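Local coordinates for protein type I modular polyketide synthase (Streptomyces albus subsp. albus, PDB 6IYT) that probably transfers an extender acyl unit, apparently ethylmalonyl, from coenzyme A to an acyl carrier protein during salinomycin assembly, at residues A243-G248 and D325-R330; P346-V351 and E377-A382; L257-V262 and L276-N281; A133-E138 and F189-S194. One frame throughout, in Å; residues are numbered along the deposited sequence.

In the fold
All four contacts belong to the acyltransferase domain. The sheet holding strands 251-255, 276-283, 286-291 and 310-312 has the ferredoxin-like order of the small subdomain. Contact 3 packs a helix on it, and contact 1 joins the chain segments flanking it. The centres of these two contacts are 23 Å apart. Contacts 2 and 4 lie in the larger core. Contact 2 lies near the probable active site: Thr350 OG1 bonds to Gly211 O of a likely nucleophile elbow. Contacts 2 and 3 touch through Glu377 N and Asn281 O at 2.8 Å, a probable hydrogen bond. Contact 4 is buried, its centre about 25 Å from that of contact 2.

Contact 1. Residues A243-G248 and D325-R330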
loop_
_atom_site.group_PDB
_atom_site.type_symbol
_atom_site.label_atom_id
_atom_site.label_comp_id
_atom_site.label_asym_id
_atom_site.label_seq_id
_atom_site.Cartn_x
_atom_site.Cartn_y
_atom_site.Cartn_z
ATOM N N ALA A 243 17.032 15.156 -6.577
ATOM C CA ALA A 243 17.564 15.992 -5.468
ATOM C C ALA A 243 18.549 17.030 -6.020
ATOM O O ALA A 243 18.583 18.192 -5.564
ATOM C CB ALA A 243 18.265 15.116 -4.427
ATOM N N ASP A 244 19.395 16.585 -6.914
ATOM C CA ASP A 244 20.383 17.453 -7.530
ATOM C C ASP A 244 19.860 18.552 -8.466
ATOM O O ASP A 244 20.444 19.623 -8.543
ATOM C CB ASP A 244 21.485 16.644 -8.213
ATOM C CG ASP A 244 22.302 15.824 -7.218
ATOM O OD1 ASP A 244 22.329 16.211 -6.069
ATOM O OD2 ASP A 244 22.919 14.841 -7.586
ATOM N N GLU A 245 18.845 18.235 -9.272
ATOM C CA GLU A 245 18.353 19.186 -10.282
ATOM C C GLU A 245 16.925 19.759 -10.252
ATOM O O GLU A 245 16.659 20.758 -10.919
ATOM C CB GLU A 245 18.577 18.578 -11.673
ATOM C CG GLU A 245 19.974 18.023 -11.896
ATOM C CD GLU A 245 21.001 19.112 -12.131
ATOM O OE1 GLU A 245 20.602 20.231 -12.515
ATOM O OE2 GLU A 245 22.205 18.847 -11.935
ATOM N N LEU A 246 16.011 19.149 -9.505
ATOM C CA LEU A 246 14.646 19.609 -9.487
ATOM C C LEU A 246 14.124 20.170 -8.143
ATOM O O LEU A 246 13.094 20.780 -8.110
ATOM C CB LEU A 246 13.714 18.472 -9.932
ATOM C CG LEU A 246 13.889 17.928 -11.337
ATOM C CD1 LEU A 246 12.890 16.845 -11.680
ATOM C CD2 LEU A 246 13.757 19.082 -12.325
ATOM N N VAL A 247 14.834 19.913 -7.058
ATOM C CA VAL A 247 14.319 20.350 -5.755
ATOM C C VAL A 247 14.296 21.888 -5.702
ATOM O O VAL A 247 15.217 22.539 -6.211
ATOM C CB VAL A 247 15.144 19.781 -4.590
ATOM C CG1 VAL A 247 14.803 20.490 -3.292
ATOM C CG2 VAL A 247 14.892 18.307 -4.456
ATOM N N GLY A 248 13.148 22.439 -5.331
ATOM C CA GLY A 248 12.957 23.891 -5.324
ATOM C C GLY A 248 12.303 24.429 -6.592
ATOM O O GLY A 248 11.760 25.524 -6.600
ATOM N N ASP A 325 12.155 16.925 -18.978
ATOM C CA ASP A 325 12.773 16.795 -20.304
ATOM C C ASP A 325 14.284 17.079 -20.346
ATOM O O ASP A 325 15.026 16.359 -21.016
ATOM C CB ASP A 325 12.041 17.605 -21.359
ATOM C CG ASP A 325 10.759 16.926 -21.821
ATOM O OD1 ASP A 325 10.746 15.668 -21.950
ATOM O OD2 ASP A 325 9.762 17.630 -22.019
ATOM N N PRO A 326 14.746 18.127 -19.642
ATOM C CA PRO A 326 16.164 18.421 -19.726
ATOM C C PRO A 326 17.012 17.335 -19.134
ATOM O O PRO A 326 18.242 17.388 -19.251
ATOM C CB PRO A 326 16.314 19.710 -18.920
ATOM C CG PRO A 326 14.990 20.370 -19.001
ATOM C CD PRO A 326 13.970 19.275 -19.120
ATOM N N LEU A 327 16.400 16.461 -18.347
ATOM C CA LEU A 327 17.136 15.389 -17.685
ATOM C C LEU A 327 17.175 14.092 -18.470
ATOM O O LEU A 327 17.798 13.151 -18.049
ATOM C CB LEU A 327 16.556 15.103 -16.306
ATOM C CG LEU A 327 16.554 16.290 -15.361
ATOM C CD1 LEU A 327 16.067 15.852 -13.989
ATOM C CD2 LEU A 327 17.933 16.918 -15.291
ATOM N N HIS A 328 16.526 14.065 -19.621
ATOM C CA HIS A 328 16.354 12.850 -20.404
ATOM C C HIS A 328 17.681 12.116 -20.633
ATOM O O HIS A 328 17.797 10.916 -20.367
ATOM C CB HIS A 328 15.740 13.222 -21.731
ATOM C CG HIS A 328 15.270 12.059 -22.532
ATOM N ND1 HIS A 328 14.572 12.212 -23.712
ATOM C CD2 HIS A 328 15.422 10.728 -22.352
ATOM C CE1 HIS A 328 14.262 11.020 -24.191
ATOM N NE2 HIS A 328 14.805 10.104 -23.404
ATOM N N GLU A 329 18.643 12.810 -21.212
ATOM C CA GLU A 329 19.941 12.195 -21.557
ATOM C C GLU A 329 20.653 11.620 -20.312
ATOM O O GLU A 329 21.202 10.499 -20.341
ATOM C CB GLU A 329 20.833 13.224 -22.251
ATOM C CG GLU A 329 20.390 13.542 -23.664
ATOM C CD GLU A 329 19.054 14.274 -23.727
ATOM O OE1 GLU A 329 18.226 13.897 -24.603
ATOM O OE2 GLU A 329 18.847 15.219 -22.915
ATOM N N ARG A 330 20.629 12.378 -19.235
ATOM C CA ARG A 330 21.242 11.932 -17.989
ATOM C C ARG A 330 20.561 10.678 -17.412
ATOM O O ARG A 330 21.202 9.802 -16.878
ATOM C CB ARG A 330 21.283 13.068 -16.970
ATOM C CG ARG A 330 22.296 14.117 -17.332
ATOM C CD ARG A 330 22.112 15.396 -16.549
ATOM N NE ARG A 330 22.679 15.301 -15.218
ATOM C CZ ARG A 330 22.705 16.322 -14.373
ATOM N NH1 ARG A 330 22.198 17.479 -14.730
ATOM N NH2 ARG A 330 23.251 16.173 -13.180
#
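Glu245 at the end of helix 228-245 forms a salt bridge with Arg330 of helix 328-334. The pair lies where the chain leaves the large core of the acyltransferase and where it returns. One carboxylate oxygen does the work. Glu245 OE2 is 3.1 Å from Arg330 NH2, with an N-H...O angle of 144°. It also takes a weak bond from Arg330 NH1, so the two nitrogens share a single acceptor. OE2 lies at the edge of the guanidinium, near its plane. Arg330 NH2, by contrast, comes from above the carboxylate plane, and the two flat groups are turned 70° apart. The two side chains cross at about a right angle. Each is bent on the way: Glu245 at chi2 (-76°) and Arg330 at chi3.

Beside the charges is an apolar layer. Leu327 points across and forks. Leu327 CD1 is 4.0 Å from Leu246 CG, and these two leucines meet tip to tip. Leu327 CD2 is 4.0 Å from Glu245 CB, so the base of the glutamate is packed as well. Both leucines are buried, and Leu327 also touches Phe242. The salt bridge lies toward solvent, since Arg330 is exposed and Glu245 partly so. Asp244 is not in contact with the arginine but may add a little to the negative potential around it. Asp325 is held separately by Arg371. The arrangement is a leucine pair edged by a salt bridge, at the base of the ferredoxin-like subdomain inserted in the acyltransferase fold.

Contact 2. Residues P346-V351 and E377-A382; sequences PLYSTV and EPVVRA
Segment 346-351 passes alongside helix 376-385, and the backbones come closest at Thr350 CA and Val379 CA, 6.4 Å apart. Strand 347-348 and the residues after it pack on a helix in the large core of the acyltransferase, which resembles the alpha/beta hydrolases. Val379 is the central side chain. It points at the segment and spreads its two methyls along it. Val379 CG1, anti to the backbone N (chi1 170°), meets Tyr348 CB at 3.7 Å. Val379 CG2 sits against the backbone instead, with Ser349 O at 3.3 Å. Val379 CG2 also lies 4.0 Å from Thr350 CG2, and the two side chains cross at about a right angle. Val379 further touches Val210 of strand 208-211, so it is buried between these elements.

The polar side chains of segment 346-351 do not bond to the helix segment. Tyr348 OH is hydrogen-bonded to Asp386. Ser349 points away from the helix and makes an ST turn: Ser349 OG accepts from Val351 N at 3.0 Å and also bonds to Tyr365 OH. Thr350 turns its two branches to different uses. Its CG2 packs on Val379, while OG1 bonds to Gly211 O. Gly211 belongs to a GxSxG pattern consistent with a nucleophile elbow, so this contact probably lies in the second shell of the active site.

Within the helix, Glu377 and Arg381 are one turn apart and form a salt bridge. Arg381 NH1 has a second acidic partner in Asp410. The bond from Arg381 NH1 to Glu377 OE2 is 2.8 Å long and nearly straight at 170°, in the guanidinium plane and on the anti side of the carboxylate.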
loop_
_atom_site.group_PDB
_atom_site.type_symbol
_atom_site.label_atom_id
_atom_site.label_comp_id
_atom_site.label_asym_id
_atom_site.label_seq_id
_atom_site.Cartn_x
_atom_site.Cartn_y
_atom_site.Cartn_z
ATOM N N PRO A 346 2.139 -10.385 -14.234
ATOM C CA PRO A 346 2.216 -9.176 -15.081
ATOM C C PRO A 346 2.247 -7.874 -14.297
ATOM O O PRO A 346 1.607 -7.773 -13.232
ATOM C CB PRO A 346 0.924 -9.237 -15.928
ATOM C CG PRO A 346 0.415 -10.604 -15.792
ATOM C CD PRO A 346 0.930 -11.179 -14.505
ATOM N N LEU A 347 2.727 -6.811 -14.971
ATOM C CA LEU A 347 2.720 -5.446 -14.427
ATOM C C LEU A 347 1.865 -4.568 -15.327
ATOM O O LEU A 347 2.071 -4.554 -16.536
ATOM C CB LEU A 347 4.153 -4.893 -14.350
ATOM C CG LEU A 347 4.438 -3.486 -13.813
ATOM C CD1 LEU A 347 3.327 -2.994 -12.915
ATOM C CD2 LEU A 347 5.759 -3.451 -13.045
ATOM N N TYR A 348 0.784 -4.012 -14.769
ATOM C CA TYR A 348 -0.114 -3.154 -15.522
ATOM C C TYR A 348 0.431 -1.729 -15.504
ATOM O O TYR A 348 0.311 -1.019 -14.525
ATOM C CB TYR A 348 -1.544 -3.184 -14.931
ATOM C CG TYR A 348 -2.405 -4.345 -15.386
ATOM C CD1 TYR A 348 -2.086 -5.618 -15.059
ATOM C CD2 TYR A 348 -3.579 -4.123 -16.073
ATOM C CE1 TYR A 348 -2.865 -6.695 -15.486
ATOM C CE2 TYR A 348 -4.404 -5.166 -16.433
ATOM C CZ TYR A 348 -4.056 -6.453 -16.093
ATOM O OH TYR A 348 -4.891 -7.515 -16.421
ATOM N N SER A 349 1.048 -1.319 -16.598
ATOM C CA SER A 349 1.767 -0.049 -16.620
ATOM C C SER A 349 0.804 1.111 -16.537
ATOM O O SER A 349 -0.165 1.172 -17.310
ATOM C CB SER A 349 2.589 0.079 -17.912
ATOM O OG SER A 349 3.199 1.339 -17.965
ATOM N N THR A 350 1.119 2.066 -15.656
ATOM C CA THR A 350 0.411 3.371 -15.607
ATOM C C THR A 350 1.141 4.447 -16.412
ATOM O O THR A 350 0.743 5.630 -16.419
ATOM C CB THR A 350 0.269 3.828 -14.183
ATOM O OG1 THR A 350 1.574 3.903 -13.572
ATOM C CG2 THR A 350 -0.592 2.853 -13.427
ATOM N N VAL A 351 2.142 4.015 -17.175
ATOM C CA VAL A 351 2.853 4.874 -18.084
ATOM C C VAL A 351 2.270 4.767 -19.486
ATOM O O VAL A 351 1.974 5.771 -20.104
ATOM C CB VAL A 351 4.341 4.482 -18.125
ATOM C CG1 VAL A 351 5.115 5.365 -19.060
ATOM C CG2 VAL A 351 4.919 4.516 -16.733
ATOM N N GLU A 377 -6.201 5.846 -13.104
ATOM C CA GLU A 377 -7.642 5.617 -13.262
ATOM C C GLU A 377 -8.021 4.684 -14.443
ATOM O O GLU A 377 -8.723 3.716 -14.240
ATOM C CB GLU A 377 -8.400 6.951 -13.359
ATOM C CG GLU A 377 -9.873 6.788 -13.685
ATOM C CD GLU A 377 -10.548 8.128 -13.971
ATOM O OE1 GLU A 377 -9.834 9.138 -14.080
ATOM O OE2 GLU A 377 -11.787 8.169 -14.070
ATOM N N PRO A 378 -7.421 4.888 -15.641
ATOM C CA PRO A 378 -7.740 3.974 -16.749
ATOM C C PRO A 378 -7.227 2.536 -16.515
ATOM O O PRO A 378 -7.835 1.565 -16.964
ATOM C CB PRO A 378 -7.044 4.601 -17.954
ATOM C CG PRO A 378 -6.629 5.970 -17.546
ATOM C CD PRO A 378 -6.646 6.069 -16.072
ATOM N N VAL A 379 -6.138 2.406 -15.795
ATOM C CA VAL A 379 -5.618 1.099 -15.487
ATOM C C VAL A 379 -6.497 0.391 -14.434
ATOM O O VAL A 379 -6.776 -0.795 -14.562
ATOM C CB VAL A 379 -4.151 1.189 -15.025
ATOM C CG1 VAL A 379 -3.686 -0.150 -14.479
ATOM C CG2 VAL A 379 -3.275 1.637 -16.193
ATOM N N VAL A 380 -7.030 1.133 -13.472
ATOM C CA VAL A 380 -7.987 0.558 -12.544
ATOM C C VAL A 380 -9.211 0.009 -13.315
ATOM O O VAL A 380 -9.687 -1.078 -13.037
ATOM C CB VAL A 380 -8.452 1.581 -11.510
ATOM C CG1 VAL A 380 -9.555 1.002 -10.630
ATOM C CG2 VAL A 380 -7.281 2.006 -10.656
ATOM N N ARG A 381 -9.731 0.806 -14.238
ATOM C CA ARG A 381 -10.834 0.352 -15.090
ATOM C C ARG A 381 -10.475 -0.954 -15.819
ATOM O O ARG A 381 -11.257 -1.897 -15.855
ATOM C CB ARG A 381 -11.194 1.434 -16.102
ATOM C CG ARG A 381 -11.755 2.685 -15.506
ATOM C CD ARG A 381 -12.126 3.696 -16.575
ATOM N NE ARG A 381 -12.440 4.964 -15.959
ATOM C CZ ARG A 381 -13.646 5.289 -15.505
ATOM N NH1 ARG A 381 -13.821 6.415 -14.823
ATOM N NH2 ARG A 381 -14.687 4.490 -15.745
ATOM N N ALA A 382 -9.282 -1.006 -16.377
ATOM C CA ALA A 382 -8.877 -2.133 -17.137
ATOM C C ALA A 382 -8.720 -3.366 -16.233
ATOM O O ALA A 382 -9.103 -4.493 -16.613
ATOM C CB ALA A 382 -7.598 -1.821 -17.862
#

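Contact 3. Residues L257-V262 and L276-N281; sequences LPAAEV and LSIAGN
An amide oxygen rests on a methyl group here: Asn281 OD1 lies 3.6 Å from Ala259 CB, and the two segments share no hydrogen bond. Asn281 starts out beside the contact, and only its end comes close. With CG beside the backbone N (chi1 -63°), the amide is brought over the first turn of helix 259-266. Ala259 is the first residue of that helix and Pro258 is its N-cap. The backbones are nearest at Ala259 and Asn281.

The remaining touch falls to one methyl, which meets both apolar groups and a backbone carbonyl oxygen. Ile278 points from the strand toward the helix with an extended chain (chi2 -170°). Ile278 CD1 ends 3.8 Å from Ala259 CB and 3.6 Å from Ala259 O. Farther along the same turn, Val262 CB stands 4.3 Å from Ile278 CD1. The methyl therefore meets two residues spaced three apart on one helix face. Val262 is buried and also packs on Val287 and Val289 of the neighbouring strand 286-291.

The strand is irregular where it passes the helix. Ala279 and Gly280 both face Thr288, which makes a classic beta bulge. It lies between the two strand residues that touch the helix, Ile278 and Asn281. Helix 259-266 is the link of a beta-alpha-beta crossover from strand 251-255 to strand 276-283, with strand 286-291 between them. This is the first half of a ferredoxin-like fold. The chemistry is mostly dispersion between aliphatic groups. Asn281 adds a polar group without a directional bond to the helix segment. Nothing directional fixes these two segments together, so their fit probably rests on side-chain shape.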
loop_
_atom_site.group_PDB
_atom_site.type_symbol
_atom_site.label_atom_id
_atom_site.label_comp_id
_atom_site.label_asym_id
_atom_site.label_seq_id
_atom_site.Cartn_x
_atom_site.Cartn_y
_atom_site.Cartn_z
ATOM N N LEU A 257 -10.642 17.239 -7.813
ATOM C CA LEU A 257 -11.564 17.646 -8.861
ATOM C C LEU A 257 -11.268 16.808 -10.102
ATOM O O LEU A 257 -10.162 16.340 -10.268
ATOM C CB LEU A 257 -11.353 19.099 -9.220
ATOM C CG LEU A 257 -11.773 20.206 -8.267
ATOM C CD1 LEU A 257 -11.312 21.511 -8.865
ATOM C CD2 LEU A 257 -13.284 20.228 -8.007
ATOM N N PRO A 258 -12.233 16.713 -11.009
ATOM C CA PRO A 258 -12.063 16.068 -12.307
ATOM C C PRO A 258 -11.000 16.761 -13.134
ATOM O O PRO A 258 -10.866 17.975 -13.054
ATOM C CB PRO A 258 -13.450 16.216 -12.972
ATOM C CG PRO A 258 -14.393 16.518 -11.872
ATOM C CD PRO A 258 -13.610 17.205 -10.796
ATOM N N ALA A 259 -10.297 15.999 -13.975
ATOM C CA ALA A 259 -9.250 16.560 -14.825
ATOM C C ALA A 259 -9.717 17.799 -15.566
ATOM O O ALA A 259 -9.031 18.789 -15.590
ATOM C CB ALA A 259 -8.735 15.525 -15.803
ATOM N N ALA A 260 -10.893 17.734 -16.187
ATOM C CA ALA A 260 -11.342 18.841 -17.035
ATOM C C ALA A 260 -11.465 20.138 -16.236
ATOM O O ALA A 260 -11.134 21.218 -16.741
ATOM C CB ALA A 260 -12.671 18.508 -17.697
ATOM N N GLU A 261 -11.999 20.055 -15.025
ATOM C CA GLU A 261 -12.131 21.223 -14.190
ATOM C C GLU A 261 -10.751 21.787 -13.832
ATOM O O GLU A 261 -10.560 22.982 -13.786
ATOM C CB GLU A 261 -12.917 20.884 -12.913
ATOM C CG GLU A 261 -14.121 21.780 -12.662
ATOM C CD GLU A 261 -15.400 21.006 -12.310
ATOM O OE1 GLU A 261 -15.316 19.987 -11.590
ATOM O OE2 GLU A 261 -16.503 21.485 -12.676
ATOM N N VAL A 262 -9.804 20.918 -13.523
ATOM C CA VAL A 262 -8.463 21.374 -13.185
ATOM C C VAL A 262 -7.744 22.035 -14.394
ATOM O O VAL A 262 -7.131 23.090 -14.245
ATOM C CB VAL A 262 -7.602 20.242 -12.622
ATOM C CG1 VAL A 262 -6.203 20.743 -12.358
ATOM C CG2 VAL A 262 -8.217 19.721 -11.339
ATOM N N LEU A 276 2.228 24.723 -15.039
ATOM C CA LEU A 276 1.518 23.687 -14.334
ATOM C C LEU A 276 0.910 22.722 -15.347
ATOM O O LEU A 276 0.471 23.124 -16.452
ATOM C CB LEU A 276 0.369 24.285 -13.495
ATOM C CG LEU A 276 0.731 25.262 -12.389
ATOM C CD1 LEU A 276 -0.531 25.647 -11.666
ATOM C CD2 LEU A 276 1.729 24.637 -11.417
ATOM N N SER A 277 0.796 21.468 -14.961
ATOM C CA SER A 277 0.223 20.465 -15.839
ATOM C C SER A 277 -0.276 19.292 -15.073
ATOM O O SER A 277 0.142 19.044 -13.964
ATOM C CB SER A 277 1.235 20.007 -16.902
ATOM O OG SER A 277 2.364 19.482 -16.320
ATOM N N ILE A 278 -1.263 18.620 -15.607
ATOM C CA ILE A 278 -1.799 17.482 -14.900
ATOM C C ILE A 278 -0.783 16.345 -14.935
ATOM O O ILE A 278 -0.284 15.936 -16.041
ATOM C CB ILE A 278 -3.150 17.049 -15.486
ATOM C CG1 ILE A 278 -4.208 18.110 -15.149
ATOM C CG2 ILE A 278 -3.548 15.692 -14.966
ATOM C CD1 ILE A 278 -5.615 17.685 -15.453
ATOM N N ALA A 279 -0.442 15.862 -13.728
ATOM C CA ALA A 279 0.640 14.890 -13.523
ATOM C C ALA A 279 0.113 13.484 -13.302
ATOM O O ALA A 279 0.874 12.520 -13.364
ATOM C CB ALA A 279 1.484 15.297 -12.325
ATOM N N GLY A 280 -1.184 13.350 -13.069
ATOM C CA GLY A 280 -1.763 12.050 -12.767
ATOM C C GLY A 280 -3.270 12.088 -12.790
ATOM O O GLY A 280 -3.872 13.024 -12.323
ATOM N N ASN A 281 -3.858 10.992 -13.208
ATOM C CA ASN A 281 -5.291 10.763 -13.035
ATOM C C ASN A 281 -5.521 9.570 -12.152
ATOM O O ASN A 281 -5.197 8.453 -12.539
ATOM C CB ASN A 281 -5.953 10.516 -14.391
ATOM C CG ASN A 281 -5.857 11.710 -15.304
ATOM O OD1 ASN A 281 -6.726 12.580 -15.296
ATOM N ND2 ASN A 281 -4.779 11.795 -16.042
#

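Contact 4. Residues A133-E138 and F189-S194; sequences AGMAVE and FTVMVS
Met135 and Ala136 make the apolar contacts, both on Val191 of helix 181-200. Met135 lays its terminal methyl over both branches of the valine. Met135 CE is 3.6 Å from Val191 CG1 and 3.9 Å from Val191 CG2. The sulfur arm leaves the backbone with CG between N and the carbonyl carbon (chi1 67°), then bends at chi3 so that CE turns onto the helix. Ala136 completes the group, with Ala136 CB 4.0 Å from Val191 CG2. Ala136 is the N-cap of helix 137-142 and has a positive phi of 82°. It also touches Val169, which extends the apolar layer to helix 165-170.

The hydroxyls of Thr190 and Ser194 bond within helix 181-200. Thr190 O accepts twice, from Ser194 N at 3.0 Å and from Ser194 OG at 2.8 Å. The two donors approach from opposite faces of the carbonyl plane. Thr190 OG1 is bonded to Val187 O, about one turn back.

Both hydroxyls are thus spent on their own helix. What joins the loop before helix 137-142 to the buried segment 189-194 is van der Waals contact among methyl groups. Such a join is non-directional, so it probably rests on close fit and burial of the methyls.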
loop_
_atom_site.group_PDB
_atom_site.type_symbol
_atom_site.label_atom_id
_atom_site.label_comp_id
_atom_site.label_asym_id
_atom_site.label_seq_id
_atom_site.Cartn_x
_atom_site.Cartn_y
_atom_site.Cartn_z
ATOM N N ALA A 133 5.961 10.183 9.831
ATOM C CA ALA A 133 7.083 10.202 10.727
ATOM C C ALA A 133 6.948 9.074 11.727
ATOM O O ALA A 133 5.908 8.936 12.391
ATOM C CB ALA A 133 7.167 11.545 11.439
ATOM N N GLY A 134 7.947 8.208 11.749
ATOM C CA GLY A 134 7.950 7.038 12.635
ATOM C C GLY A 134 7.402 5.768 11.991
ATOM O O GLY A 134 7.356 4.718 12.627
ATOM N N MET A 135 6.992 5.853 10.721
ATOM C CA MET A 135 6.517 4.653 9.987
ATOM C C MET A 135 7.546 3.505 10.025
ATOM O O MET A 135 8.759 3.736 10.008
ATOM C CB MET A 135 6.196 5.002 8.518
ATOM C CG MET A 135 7.416 5.387 7.690
ATOM S SD MET A 135 6.939 5.798 6.009
ATOM C CE MET A 135 6.572 4.182 5.368
ATOM N N ALA A 136 7.031 2.281 10.097
ATOM C CA ALA A 136 7.813 1.026 9.971
ATOM C C ALA A 136 8.529 0.580 11.237
ATOM O O ALA A 136 8.873 -0.577 11.359
ATOM C CB ALA A 136 8.797 1.082 8.808
ATOM N N VAL A 137 8.798 1.513 12.145
ATOM C CA VAL A 137 9.564 1.198 13.346
ATOM C C VAL A 137 8.864 0.114 14.171
ATOM O O VAL A 137 9.470 -0.835 14.582
ATOM C CB VAL A 137 9.786 2.447 14.240
ATOM C CG1 VAL A 137 10.547 2.052 15.501
ATOM C CG2 VAL A 137 10.537 3.511 13.480
ATOM N N GLU A 138 7.585 0.284 14.414
ATOM C CA GLU A 138 6.887 -0.609 15.310
ATOM C C GLU A 138 6.716 -1.960 14.649
ATOM O O GLU A 138 6.832 -2.985 15.299
ATOM C CB GLU A 138 5.531 -0.044 15.709
ATOM C CG GLU A 138 4.833 -0.881 16.763
ATOM C CD GLU A 138 3.469 -0.323 17.151
ATOM O OE1 GLU A 138 2.693 -1.063 17.830
ATOM O OE2 GLU A 138 3.133 0.807 16.687
ATOM N N PHE A 189 10.460 2.679 -1.037
ATOM C CA PHE A 189 10.676 1.470 -1.780
ATOM C C PHE A 189 10.860 0.262 -0.839
ATOM O O PHE A 189 10.190 -0.741 -0.986
ATOM C CB PHE A 189 11.904 1.625 -2.665
ATOM C CG PHE A 189 12.395 0.344 -3.253
ATOM C CD1 PHE A 189 11.842 -0.147 -4.423
ATOM C CD2 PHE A 189 13.513 -0.252 -2.764
ATOM C CE1 PHE A 189 12.320 -1.307 -5.018
ATOM C CE2 PHE A 189 14.023 -1.389 -3.352
ATOM C CZ PHE A 189 13.422 -1.918 -4.496
ATOM N N THR A 190 11.697 0.422 0.177
ATOM C CA THR A 190 12.003 -0.679 1.079
ATOM C C THR A 190 10.777 -1.041 1.873
ATOM O O THR A 190 10.433 -2.209 1.969
ATOM C CB THR A 190 13.169 -0.341 2.037
ATOM O OG1 THR A 190 12.758 0.663 2.969
ATOM C CG2 THR A 190 14.302 0.133 1.273
ATOM N N VAL A 191 10.045 -0.040 2.306
ATOM C CA VAL A 191 8.865 -0.280 3.120
ATOM C C VAL A 191 7.749 -0.960 2.277
ATOM O O VAL A 191 7.148 -1.959 2.720
ATOM C CB VAL A 191 8.345 1.012 3.751
ATOM C CG1 VAL A 191 6.955 0.813 4.278
ATOM C CG2 VAL A 191 9.267 1.479 4.854
ATOM N N MET A 192 7.560 -0.506 1.036
ATOM C CA MET A 192 6.437 -1.036 0.187
ATOM C C MET A 192 6.705 -2.484 -0.239
ATOM O O MET A 192 5.822 -3.350 -0.181
ATOM C CB MET A 192 6.252 -0.163 -1.042
ATOM C CG MET A 192 5.474 1.095 -0.776
ATOM S SD MET A 192 5.024 1.974 -2.300
ATOM C CE MET A 192 6.602 2.348 -2.987
ATOM N N VAL A 193 7.933 -2.767 -0.590
ATOM C CA VAL A 193 8.278 -4.111 -0.947
ATOM C C VAL A 193 8.138 -5.025 0.262
ATOM O O VAL A 193 7.690 -6.168 0.136
ATOM C CB VAL A 193 9.718 -4.183 -1.510
ATOM C CG1 VAL A 193 10.130 -5.636 -1.702
ATOM C CG2 VAL A 193 9.830 -3.409 -2.829
ATOM N N SER A 194 8.564 -4.557 1.438
ATOM C CA SER A 194 8.555 -5.417 2.622
ATOM C C SER A 194 7.153 -5.650 3.155
ATOM O O SER A 194 6.863 -6.709 3.731
ATOM C CB SER A 194 9.419 -4.827 3.734
ATOM O OG SER A 194 10.739 -4.627 3.278
#